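Local structure of homoserine dehydrogenase (Staphylococcus aureus M1064, 4PG7) at residues 184-187 / 188-191; 192-195 / 196-200; 390-393 / 394-398; 427-430 / 431-434. The protein catalyses the NAD(P)-dependent interconversion of aspartate semialdehyde and homoserine, a step of the aspartic acid pathway of amino-acid synthesis. One frame throughout, in Å; residues are numbered along the deposited sequence.

Contacts 1 and 2 are consecutive in the chain and touch: helix 180-192 of contact 1 turns through 192-195 into helix 196-205, and Met189 CG lies 3.6 Å from Ala199 CB. Contacts 3 and 4 belong to the C-terminal domain, and their centres are about 12 Å apart. There Leu395 and Ile398 of helix 388-398 meet Ile430 of helix 427-432. The two pairs lie over 30 Å apart, centre to centre. Contact 1 is mostly buried, contacts 2 and 3 partly so, and contact 4 lies at the surface. Threonine hydroxyls bond to backbone carbonyls in contacts 1 and 4. Contact 2 is a capping box, whereas contact 3 rests on CH-pi contact of Leu395 with Phe391.

Contact 1 (184-187 / 188-191); sequences FILS and KMTK
Phe184 and Lys188 both turn CG anti to the backbone N (chi1 -179° and -176°), which sets them side by side, pointing the same way. The lysine chain then bends at chi2 and chi3. Lys188 CE comes 3.7 Å from Phe184 CZ. The ammonium group beyond it forms a salt bridge with Glu192, and Phe184 itself stacks on Phe208.

With OG1 beside the backbone N (chi1 -57°), the Thr190 hydroxyl can donate to Leu186 O, with OG1 at 2.7 Å. The same carbonyl accepts Thr190 N at 3.0 Å, and the two donors reach it from opposite faces of its plane. On the buried flank, Met189 SD lies 4.2 Å from both Ile185 CG2 and Leu186 CD2. Lys191 runs its CE back over Ser187 CB, at 4.0 Å. Its NZ forms a salt bridge with Asp299, while Ser187 OG bonds to Glu298 and to the backbone of Asp299.

Helix 180-192 thus has an apolar side against helix 196-205 and a polar side tied to 298-299. Thr190 OG1 spends its proton on Leu186 O, so this donor is used within the helix, and Leu186 O takes two bonds.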
loop_
_atom_site.group_PDB
_atom_site.type_symbol
_atom_site.label_atom_id
_atom_site.label_comp_id
_atom_site.label_asym_id
_atom_site.label_seq_id
_atom_site.Cartn_x
_atom_site.Cartn_y
_atom_site.Cartn_z
ATOM N N PHE A 184 3.986 9.234 16.568
ATOM C CA PHE A 184 5.124 8.894 17.445
ATOM C C PHE A 184 4.795 9.203 18.901
ATOM O O PHE A 184 5.026 8.390 19.798
ATOM C CB PHE A 184 6.389 9.638 17.024
ATOM C CG PHE A 184 7.597 9.305 17.876
ATOM C CD1 PHE A 184 8.459 8.280 17.522
ATOM C CD2 PHE A 184 7.845 9.993 19.050
ATOM C CE1 PHE A 184 9.568 7.945 18.334
ATOM C CE2 PHE A 184 8.932 9.676 19.861
ATOM C CZ PHE A 184 9.787 8.638 19.504
ATOM N N ILE A 185 4.232 10.386 19.134
ATOM C CA ILE A 185 3.911 10.809 20.490
ATOM C C ILE A 185 2.881 9.889 21.113
ATOM O O ILE A 185 3.032 9.457 22.273
ATOM C CB ILE A 185 3.436 12.281 20.488
ATOM C CG1 ILE A 185 4.628 13.190 20.200
ATOM C CG2 ILE A 185 2.796 12.657 21.815
ATOM C CD1 ILE A 185 4.277 14.603 19.782
ATOM N N LEU A 186 1.812 9.578 20.360
ATOM C CA LEU A 186 0.781 8.677 20.897
ATOM C C LEU A 186 1.333 7.268 21.199
ATOM O O LEU A 186 0.953 6.654 22.190
ATOM C CB LEU A 186 -0.429 8.618 19.978
ATOM C CG LEU A 186 -1.262 9.904 19.881
ATOM C CD1 LEU A 186 -2.344 9.756 18.832
ATOM C CD2 LEU A 186 -1.874 10.248 21.209
ATOM N N SER A 187 2.211 6.766 20.338
ATOM C CA SER A 187 2.867 5.473 20.568
ATOM C C SER A 187 3.712 5.493 21.840
ATOM O O SER A 187 3.688 4.563 22.623
ATOM C CB SER A 187 3.738 5.084 19.371
ATOM O OG SER A 187 2.926 4.832 18.236
ATOM N N LYS A 188 4.451 6.577 22.034
ATOM C CA LYS A 188 5.280 6.732 23.228
ATOM C C LYS A 188 4.433 6.754 24.502
ATOM O O LYS A 188 4.743 6.054 25.466
ATOM C CB LYS A 188 6.087 8.017 23.104
ATOM C CG LYS A 188 7.068 8.258 24.241
ATOM C CD LYS A 188 8.279 7.341 24.182
ATOM C CE LYS A 188 9.217 7.689 23.037
ATOM N NZ LYS A 188 10.509 6.975 23.193
ATOM N N MET A 189 3.363 7.550 24.495
ATOM C CA MET A 189 2.462 7.625 25.633
ATOM C C MET A 189 1.941 6.249 25.945
ATOM O O MET A 189 1.925 5.811 27.101
ATOM C CB MET A 189 1.289 8.564 25.348
ATOM C CG MET A 189 1.655 10.026 25.241
ATOM S SD MET A 189 0.274 11.078 24.751
ATOM C CE MET A 189 -0.739 10.944 26.214
ATOM N N THR A 190 1.532 5.554 24.895
ATOM C CA THR A 190 0.914 4.256 25.039
ATOM C C THR A 190 1.900 3.189 25.548
ATOM O O THR A 190 1.616 2.501 26.527
ATOM C CB THR A 190 0.294 3.801 23.715
ATOM O OG1 THR A 190 -0.654 4.788 23.260
ATOM C CG2 THR A 190 -0.369 2.420 23.871
ATOM N N LYS A 191 3.037 3.051 24.878
ATOM C CA LYS A 191 3.979 1.972 25.196
ATOM C C LYS A 191 4.765 2.228 26.477
ATOM O O LYS A 191 5.012 1.294 27.240
ATOM C CB LYS A 191 4.975 1.761 24.063
ATOM C CG LYS A 191 4.358 1.241 22.787
ATOM C CD LYS A 191 5.454 0.998 21.759
ATOM C CE LYS A 191 5.088 1.494 20.370
ATOM N NZ LYS A 191 6.337 1.894 19.654
#

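Contact 2 (192-195 / 196-200); sequences EQTT and FEEAL
Thr195 O accepts the backbone N of Ala199 at 2.9 Å and starts the regular helical bonding. It also takes a weak bond from Thr194 OG1, at 3.4 Å. Thr194 OG1 lies 3.6 Å from Ala199 CB.

Thr195 OG1 accepts the backbone N of Glu198 at 3.1 Å, with a fairly straight N-H...O angle of 163°. In return, Glu198 OE1 accepts the backbone N of Thr195, also at 3.1 Å. The two reciprocal bonds make a capping box, with Thr195 as the N-cap of helix 196-205.

Thr195 OG1 stands between its backbone N and carbonyl carbon (chi1 61°), and this directs it at the first turn of the helix. Glu198 reaches back with its chain extended beyond CG. Its carboxylate is met from above its plane, 46° out of it, by Thr195 N. The same OE1 lies 3.3 Å from Thr194 CB.

The box gives the Glu198 N-H of the first turn, and the N-H of the N-cap Thr195, an acceptor each. The preceding turn leaves helix 180-192 at Gln193, which has positive phi. Beyond the cap, Phe196, Ala199 and Leu200 pack against Ile185 of helix 180-192, and Ala199 also meets Met189.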
loop_
_atom_site.group_PDB
_atom_site.type_symbol
_atom_site.label_atom_id
_atom_site.label_comp_id
_atom_site.label_asym_id
_atom_site.label_seq_id
_atom_site.Cartn_x
_atom_site.Cartn_y
_atom_site.Cartn_z
ATOM N N GLU A 192 5.145 3.481 26.711
ATOM C CA GLU A 192 5.981 3.817 27.861
ATOM C C GLU A 192 5.219 4.466 29.028
ATOM O O GLU A 192 5.796 4.729 30.076
ATOM C CB GLU A 192 7.157 4.674 27.398
ATOM C CG GLU A 192 8.140 3.826 26.589
ATOM C CD GLU A 192 9.287 4.610 25.999
ATOM O OE1 GLU A 192 9.847 5.481 26.704
ATOM O OE2 GLU A 192 9.633 4.344 24.820
ATOM N N GLN A 193 3.918 4.667 28.864
ATOM C CA GLN A 193 3.062 5.188 29.923
ATOM C C GLN A 193 3.524 6.545 30.424
ATOM O O GLN A 193 3.697 6.763 31.607
ATOM C CB GLN A 193 2.926 4.168 31.067
ATOM C CG GLN A 193 2.222 2.895 30.636
ATOM C CD GLN A 193 0.738 3.133 30.421
ATOM O OE1 GLN A 193 0.038 3.517 31.346
ATOM N NE2 GLN A 193 0.262 2.944 29.193
ATOM N N THR A 194 3.714 7.466 29.486
ATOM C CA THR A 194 4.111 8.824 29.811
ATOM C C THR A 194 2.960 9.757 29.540
ATOM O O THR A 194 2.055 9.432 28.772
ATOM C CB THR A 194 5.339 9.250 28.970
ATOM O OG1 THR A 194 4.977 9.349 27.592
ATOM C CG2 THR A 194 6.438 8.230 29.075
ATOM N N THR A 195 3.047 10.961 30.080
ATOM C CA THR A 195 2.095 12.014 29.758
ATOM C C THR A 195 2.383 12.557 28.388
ATOM O O THR A 195 3.487 12.358 27.847
ATOM C CB THR A 195 2.233 13.217 30.711
ATOM O OG1 THR A 195 3.555 13.765 30.590
ATOM C CG2 THR A 195 1.970 12.799 32.151
ATOM N N PHE A 196 1.413 13.283 27.838
ATOM C CA PHE A 196 1.592 13.963 26.549
ATOM C C PHE A 196 2.830 14.868 26.574
ATOM O O PHE A 196 3.646 14.864 25.645
ATOM C CB PHE A 196 0.352 14.772 26.160
ATOM C CG PHE A 196 0.607 15.718 25.028
ATOM C CD1 PHE A 196 0.692 15.248 23.719
ATOM C CD2 PHE A 196 0.841 17.066 25.269
ATOM C CE1 PHE A 196 0.983 16.106 22.677
ATOM C CE2 PHE A 196 1.135 17.926 24.226
ATOM C CZ PHE A 196 1.202 17.444 22.934
ATOM N N GLU A 197 2.956 15.660 27.642
ATOM C CA GLU A 197 4.061 16.601 27.785
ATOM C C GLU A 197 5.437 15.898 27.753
ATOM O O GLU A 197 6.358 16.367 27.097
ATOM C CB GLU A 197 3.896 17.401 29.098
ATOM C CG GLU A 197 2.744 18.426 29.113
ATOM C CD GLU A 197 1.297 17.846 29.105
ATOM O OE1 GLU A 197 1.023 16.670 29.512
ATOM O OE2 GLU A 197 0.394 18.610 28.680
ATOM N N GLU A 198 5.553 14.796 28.472
ATOM C CA GLU A 198 6.773 14.009 28.506
ATOM C C GLU A 198 7.062 13.401 27.140
ATOM O O GLU A 198 8.204 13.405 26.691
ATOM C CB GLU A 198 6.666 12.891 29.537
ATOM C CG GLU A 198 6.716 13.360 30.982
ATOM C CD GLU A 198 6.289 12.287 31.994
ATOM O OE1 GLU A 198 5.749 11.221 31.600
ATOM O OE2 GLU A 198 6.462 12.518 33.210
ATOM N N ALA A 199 6.018 12.916 26.472
ATOM C CA ALA A 199 6.182 12.267 25.169
ATOM C C ALA A 199 6.583 13.272 24.105
ATOM O O ALA A 199 7.420 12.978 23.258
ATOM C CB ALA A 199 4.902 11.536 24.757
ATOM N N LEU A 200 6.006 14.474 24.151
ATOM C CA LEU A 200 6.398 15.530 23.219
ATOM C C LEU A 200 7.843 15.953 23.436
ATOM O O LEU A 200 8.595 16.140 22.482
ATOM C CB LEU A 200 5.485 16.752 23.365
ATOM C CG LEU A 200 5.889 18.012 22.605
ATOM C CD1 LEU A 200 5.952 17.761 21.101
ATOM C CD2 LEU A 200 4.912 19.137 22.930
#

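Contact 3 (390-393 / 394-398); sequences NFEN and ELKAI
Leu395 meets Phe391 across one turn of helix 388-398, and its side chain can be followed outward. CB lies over the preceding turn, 3.6 Å from Glu392 O. CG stands beside the backbone N (chi1 -78°), close to Phe391 O and 3.9 Å above the plane of the Phe391 ring, offset toward its rim. CD1 reaches further over the same face. Leu395 CD1 is 3.6 Å from Phe391 CZ. It stands 4.0 Å from the ring centroid. The approach is 28° from the ring normal, and this is a CH-pi contact. The other methyl, CD2, continues toward Ile430 of helix 427-432. Phe391 turns CG anti to its backbone N (chi1 175°), which carries the ring forward along the helix to meet the leucine. The ring also meets Tyr415 and Tyr435.

A neighbouring flank is polar at its ends. Lys396 CD rests 3.9 Å from Glu392 CG, so the two chains touch through their methylenes. Their charged ends remain 5.1 Å apart, measured from Glu392 OE2 to Lys396 NZ. Any attraction between them is probably modest. Asn393 lies alongside Lys396 and points the same way. Glu394 turns to another side, where OE1 bonds to Tyr435 OH.

Backbone bonds run regularly from Glu394 N through Ala397 N. The pattern is that of an amphipathic helix lying on a beta sheet. Leu395 touches Leu405 of strand 404-411. Glu392 and Lys396 lie at the border of this sheet-facing side, on Val407 and Leu405, as expected of a helix in an ACT-type domain.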
loop_
_atom_site.group_PDB
_atom_site.type_symbol
_atom_site.label_atom_id
_atom_site.label_comp_id
_atom_site.label_asym_id
_atom_site.label_seq_id
_atom_site.Cartn_x
_atom_site.Cartn_y
_atom_site.Cartn_z
ATOM N N ASN A 390 -25.479 2.598 37.491
ATOM C CA ASN A 390 -26.478 3.641 37.340
ATOM C C ASN A 390 -26.253 4.546 36.125
ATOM O O ASN A 390 -27.189 4.903 35.433
ATOM C CB ASN A 390 -26.510 4.513 38.585
ATOM C CG ASN A 390 -27.551 5.586 38.487
ATOM O OD1 ASN A 390 -28.742 5.291 38.409
ATOM N ND2 ASN A 390 -27.123 6.844 38.480
ATOM N N PHE A 391 -25.008 4.919 35.886
ATOM C CA PHE A 391 -24.653 5.683 34.697
ATOM C C PHE A 391 -25.021 4.893 33.429
ATOM O O PHE A 391 -25.655 5.414 32.531
ATOM C CB PHE A 391 -23.162 6.014 34.732
ATOM C CG PHE A 391 -22.657 6.706 33.493
ATOM C CD1 PHE A 391 -23.207 7.892 33.071
ATOM C CD2 PHE A 391 -21.633 6.159 32.754
ATOM C CE1 PHE A 391 -22.742 8.530 31.925
ATOM C CE2 PHE A 391 -21.151 6.801 31.620
ATOM C CZ PHE A 391 -21.721 7.982 31.204
ATOM N N GLU A 392 -24.672 3.609 33.399
ATOM C CA GLU A 392 -25.008 2.753 32.262
ATOM C C GLU A 392 -26.522 2.658 32.031
ATOM O O GLU A 392 -26.993 2.772 30.899
ATOM C CB GLU A 392 -24.429 1.342 32.460
ATOM C CG GLU A 392 -24.638 0.417 31.272
ATOM C CD GLU A 392 -23.980 -0.949 31.445
ATOM O OE1 GLU A 392 -23.907 -1.455 32.588
ATOM O OE2 GLU A 392 -23.542 -1.516 30.427
ATOM N N ASN A 393 -27.276 2.445 33.107
ATOM C CA ASN A 393 -28.725 2.381 33.013
ATOM C C ASN A 393 -29.321 3.671 32.503
ATOM O O ASN A 393 -30.201 3.633 31.642
ATOM C CB ASN A 393 -29.363 2.067 34.374
ATOM C CG ASN A 393 -29.087 0.650 34.834
ATOM O OD1 ASN A 393 -28.832 -0.260 34.024
ATOM N ND2 ASN A 393 -29.148 0.444 36.141
ATOM N N GLU A 394 -28.873 4.813 33.037
ATOM C CA GLU A 394 -29.377 6.082 32.525
ATOM C C GLU A 394 -29.078 6.245 31.034
ATOM O O GLU A 394 -29.944 6.701 30.283
ATOM C CB GLU A 394 -28.891 7.321 33.285
ATOM C CG GLU A 394 -29.539 8.570 32.687
ATOM C CD GLU A 394 -29.602 9.759 33.625
ATOM O OE1 GLU A 394 -28.675 9.897 34.470
ATOM O OE2 GLU A 394 -30.563 10.568 33.491
ATOM N N LEU A 395 -27.856 5.908 30.609
ATOM C CA LEU A 395 -27.517 6.020 29.194
ATOM C C LEU A 395 -28.410 5.159 28.343
ATOM O O LEU A 395 -28.839 5.581 27.274
ATOM C CB LEU A 395 -26.076 5.617 28.889
ATOM C CG LEU A 395 -24.947 6.601 29.212
ATOM C CD1 LEU A 395 -23.603 6.012 28.807
ATOM C CD2 LEU A 395 -25.202 7.938 28.512
ATOM N N LYS A 396 -28.651 3.934 28.787
ATOM C CA LYS A 396 -29.560 3.028 28.068
ATOM C C LYS A 396 -30.950 3.627 27.911
ATOM O O LYS A 396 -31.550 3.523 26.850
ATOM C CB LYS A 396 -29.658 1.675 28.768
ATOM C CG LYS A 396 -28.475 0.778 28.470
ATOM C CD LYS A 396 -28.147 -0.188 29.607
ATOM C CE LYS A 396 -29.208 -1.239 29.881
ATOM N NZ LYS A 396 -28.566 -2.396 30.581
ATOM N N ALA A 397 -31.419 4.321 28.934
ATOM C CA ALA A 397 -32.727 4.953 28.878
ATOM C C ALA A 397 -32.738 6.168 27.970
ATOM O O ALA A 397 -33.728 6.428 27.290
ATOM C CB ALA A 397 -33.173 5.358 30.272
ATOM N N ILE A 398 -31.649 6.923 27.937
ATOM C CA ILE A 398 -31.710 8.215 27.245
ATOM C C ILE A 398 -31.255 8.130 25.773
ATOM O O ILE A 398 -31.717 8.910 24.943
ATOM C CB ILE A 398 -30.967 9.350 27.995
ATOM C CG1 ILE A 398 -29.465 9.142 27.980
ATOM C CG2 ILE A 398 -31.461 9.482 29.430
ATOM C CD1 ILE A 398 -28.713 10.424 28.251
#

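Contact 4 (427-430 / 431-434); sequences EELI and TKHG
Helix 427-432 of the C-terminal, ACT-type domain ends in this contact, and His433 is the first residue to leave helical angles. Thr431 OG1 donates to Glu427 O at 2.8 Å, and its backbone N donates to the same oxygen at 3.0 Å. The two donors arrive from opposite faces of the carbonyl plane, and the hydroxyl sits well above it, 36° out. Having OG1 beside the backbone N (chi1 -64°) makes the hydroxyl bond possible.

Lys432 N continues the helical bonding to Glu428 O. At the end of the helix the bonding lengthens and splits: His433 N reaches Leu429 O at 3.2 Å and, weakly, Ile430 O. His433 lies alongside Leu429, pointing the same way. Leu429 CD1 lies at the ring edge, in its plane, 3.9 Å from His433 CD2. Lys432 CE comes 3.9 Å from the same Leu429 CD1, the two side chains crossing at a slant. Ile430 turns inward to Val379, Val381 and Val437 of the sheet, and to Leu395 and Ile398 of helix 388-398. Gly434 takes positive phi, and its N donates to Thr431 O. A water donates to Glu427 OE2 at 2.6 Å and weakly to Thr431 OG1 at 3.4 Å.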
loop_
_atom_site.group_PDB
_atom_site.type_symbol
_atom_site.label_atom_id
_atom_site.label_comp_id
_atom_site.label_asym_id
_atom_site.label_seq_id
_atom_site.Cartn_x
_atom_site.Cartn_y
_atom_site.Cartn_z
ATOM N N GLU A 427 -23.525 13.927 22.425
ATOM C CA GLU A 427 -22.986 14.905 23.370
ATOM C C GLU A 427 -24.054 15.881 23.897
ATOM O O GLU A 427 -24.141 16.103 25.094
ATOM C CB GLU A 427 -21.798 15.677 22.762
ATOM C CG GLU A 427 -21.348 16.858 23.605
ATOM C CD GLU A 427 -19.955 17.373 23.273
ATOM O OE1 GLU A 427 -19.336 16.921 22.285
ATOM O OE2 GLU A 427 -19.475 18.246 24.039
ATOM N N GLU A 428 -24.836 16.472 23.013
ATOM C CA GLU A 428 -25.844 17.455 23.434
ATOM C C GLU A 428 -26.902 16.806 24.285
ATOM O O GLU A 428 -27.331 17.345 25.291
ATOM C CB GLU A 428 -26.520 18.074 22.213
ATOM C CG GLU A 428 -25.619 19.038 21.443
ATOM C CD GLU A 428 -26.403 19.995 20.560
ATOM O OE1 GLU A 428 -25.740 20.821 19.891
ATOM O OE2 GLU A 428 -27.666 19.932 20.521
ATOM N N LEU A 429 -27.314 15.627 23.859
ATOM C CA LEU A 429 -28.300 14.878 24.565
ATOM C C LEU A 429 -27.850 14.558 26.008
ATOM O O LEU A 429 -28.592 14.757 26.975
ATOM C CB LEU A 429 -28.579 13.593 23.779
ATOM C CG LEU A 429 -29.450 12.573 24.476
ATOM C CD1 LEU A 429 -30.866 13.112 24.629
ATOM C CD2 LEU A 429 -29.451 11.293 23.652
ATOM N N ILE A 430 -26.634 14.061 26.132
ATOM C CA ILE A 430 -26.076 13.710 27.443
ATOM C C ILE A 430 -25.957 14.972 28.313
ATOM O O ILE A 430 -26.245 14.931 29.509
ATOM C CB ILE A 430 -24.754 12.952 27.277
ATOM C CG1 ILE A 430 -25.057 11.562 26.703
ATOM C CG2 ILE A 430 -24.016 12.788 28.602
ATOM C CD1 ILE A 430 -23.867 10.825 26.142
ATOM N N THR A 431 -25.573 16.077 27.684
ATOM C CA THR A 431 -25.471 17.385 28.344
ATOM C C THR A 431 -26.815 17.880 28.864
ATOM O O THR A 431 -26.907 18.294 30.019
ATOM C CB THR A 431 -24.825 18.420 27.393
ATOM O OG1 THR A 431 -23.487 18.008 27.106
ATOM C CG2 THR A 431 -24.794 19.812 28.006
ATOM N N LYS A 432 -27.879 17.767 28.061
ATOM C CA LYS A 432 -29.193 18.200 28.528
ATOM C C LYS A 432 -29.767 17.314 29.636
ATOM O O LYS A 432 -30.663 17.742 30.366
ATOM C CB LYS A 432 -30.176 18.415 27.356
ATOM C CG LYS A 432 -30.694 17.144 26.722
ATOM C CD LYS A 432 -32.142 17.221 26.208
ATOM C CE LYS A 432 -32.274 16.775 24.756
ATOM N NZ LYS A 432 -33.701 16.535 24.377
ATOM N N HIS A 433 -29.269 16.084 29.759
ATOM C CA HIS A 433 -29.597 15.215 30.899
ATOM C C HIS A 433 -28.705 15.418 32.133
ATOM O O HIS A 433 -28.700 14.601 33.045
ATOM C CB HIS A 433 -29.602 13.744 30.467
ATOM C CG HIS A 433 -30.877 13.353 29.797
ATOM N ND1 HIS A 433 -32.019 13.079 30.503
ATOM C CD2 HIS A 433 -31.225 13.315 28.494
ATOM C CE1 HIS A 433 -33.009 12.834 29.666
ATOM N NE2 HIS A 433 -32.550 12.965 28.439
ATOM N N GLY A 434 -27.926 16.488 32.128
ATOM C CA GLY A 434 -27.279 16.944 33.342
ATOM C C GLY A 434 -25.866 16.436 33.547
ATOM O O GLY A 434 -25.351 16.589 34.635
HETATM O O HOH W 1 -20.887 19.616 25.666
#